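Local atomic coordinates of 450aa long hypothetical fmu protein (Pyrococcus horikoshii, PDB entry 2YXL), a protein that probably methylates cytosine at carbon 5 in RNA, with S-adenosyl-L-methionine as the likely methyl donor. Residues A[116-119]-A[125-128]. Sequence-based numbering, arbitrary orientation.
Sequences DFIS and YVGM
No aromatic ring lies between I118 and S119 on one helix and V126 and G127 on the next; the two rings turn away from the contact in different directions, F117 inward against helix 12-24 and H42, whose ring it meets at about 80°, and Y125 to the exposed side, edge-to-face with H123. What fills the interface instead is a hydroxyl, two aliphatic branches and a bare glycine backbone. Between 116-119 and 125-128 the nearest CA atoms are those of S119 and G127, 4.7 Å apart. The S119 hydroxyl comes over the glycine, OG standing 3.2 Å from G127 CA, and it also makes weak hydrogen bonds with the carbonyls of S115 and H123. Alongside, I118 has CG1 set between its own backbone N and carbonyl carbon (chi1 67°). From there CG1 passes 4.0 Å from G127 CA, and CD1 ends 4.1 Å from V126 CG2 in an apolar contact. With an alanine here, CG1 and CD1 are gone, and V126 CG2 would probably lose its apolar partner, with a gap opened beside G127. The same isoleucine also touches I19, W85 and A89, tying the pair to helices 12-24 and 84-99. Far from the bound sinefungin, this is a helical hairpin, with helices 104-121 and 124-138 joined by a very short turn, within the all-helical N-terminal region, which probably resembles the NusB-like domain of bacterial Fmu/RsmB.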
loop_
_atom_site.group_PDB
_atom_site.type_symbol
_atom_site.label_atom_id
_atom_site.label_comp_id
_atom_site.label_asym_id
_atom_site.label_seq_id
_atom_site.Cartn_x
_atom_site.Cartn_y
_atom_site.Cartn_z
ATOM N N ASP A 116 12.399 6.136 -28.903
ATOM C CA ASP A 116 11.366 6.790 -29.694
ATOM C C ASP A 116 10.159 7.162 -28.844
ATOM O O ASP A 116 9.598 8.250 -29.000
ATOM C CB ASP A 116 10.933 5.894 -30.856
ATOM C CG ASP A 116 10.159 6.648 -31.919
ATOM O OD1 ASP A 116 10.446 7.846 -32.146
ATOM O OD2 ASP A 116 9.266 6.035 -32.540
ATOM N N PHE A 117 9.779 6.260 -27.943
ATOM C CA PHE A 117 8.611 6.458 -27.089
ATOM C C PHE A 117 8.760 7.662 -26.155
ATOM O O PHE A 117 7.845 8.483 -26.057
ATOM C CB PHE A 117 8.297 5.182 -26.295
ATOM C CG PHE A 117 7.145 5.326 -25.332
ATOM C CD1 PHE A 117 7.344 5.153 -23.966
ATOM C CD2 PHE A 117 5.865 5.631 -25.788
ATOM C CE1 PHE A 117 6.284 5.280 -23.065
ATOM C CE2 PHE A 117 4.799 5.760 -24.900
ATOM C CZ PHE A 117 5.007 5.584 -23.535
ATOM N N ILE A 118 9.904 7.776 -25.486
ATOM C CA ILE A 118 10.113 8.890 -24.556
ATOM C C ILE A 118 10.319 10.218 -25.280
ATOM O O ILE A 118 9.979 11.276 -24.746
ATOM C CB ILE A 118 11.219 8.611 -23.487
ATOM C CG1 ILE A 118 12.612 8.505 -24.119
ATOM C CG2 ILE A 118 10.869 7.360 -22.659
ATOM C CD1 ILE A 118 13.732 8.269 -23.109
ATOM N N SER A 119 10.845 10.150 -26.506
ATOM C CA SER A 119 10.909 11.307 -27.400
ATOM C C SER A 119 9.523 11.858 -27.723
ATOM O O SER A 119 9.308 13.064 -27.661
ATOM C CB SER A 119 11.631 10.957 -28.701
ATOM O OG SER A 119 13.028 11.124 -28.572
ATOM N N TYR A 125 15.516 15.293 -28.226
ATOM C CA TYR A 125 16.802 15.347 -27.516
ATOM C C TYR A 125 16.904 14.385 -26.326
ATOM O O TYR A 125 17.993 13.900 -26.022
ATOM C CB TYR A 125 17.130 16.765 -27.032
ATOM C CG TYR A 125 17.478 17.777 -28.100
ATOM C CD1 TYR A 125 17.754 17.389 -29.416
ATOM C CD2 TYR A 125 17.569 19.137 -27.783
ATOM C CE1 TYR A 125 18.080 18.335 -30.392
ATOM C CE2 TYR A 125 17.896 20.083 -28.747
ATOM C CZ TYR A 125 18.151 19.677 -30.045
ATOM O OH TYR A 125 18.473 20.614 -30.996
ATOM N N VAL A 126 15.790 14.125 -25.644
ATOM C CA VAL A 126 15.817 13.209 -24.494
ATOM C C VAL A 126 15.897 11.738 -24.904
ATOM O O VAL A 126 16.578 10.943 -24.243
ATOM C CB VAL A 126 14.725 13.520 -23.385
ATOM C CG1 VAL A 126 13.927 14.784 -23.701
ATOM C CG2 VAL A 126 13.825 12.323 -23.099
ATOM N N GLY A 127 15.227 11.389 -26.000
ATOM C CA GLY A 127 15.369 10.066 -26.601
ATOM C C GLY A 127 16.788 9.826 -27.085
ATOM O O GLY A 127 17.330 8.731 -26.917
ATOM N N MET A 128 17.386 10.857 -27.680
ATOM C CA MET A 128 18.770 10.803 -28.153
ATOM C C MET A 128 19.742 10.587 -26.997
ATOM O O MET A 128 20.639 9.746 -27.081
ATOM C CB MET A 128 19.147 12.078 -28.919
ATOM C CG MET A 128 18.620 12.153 -30.342
ATOM S SD MET A 128 18.945 13.768 -31.086
ATOM C CE MET A 128 18.042 13.617 -32.624
#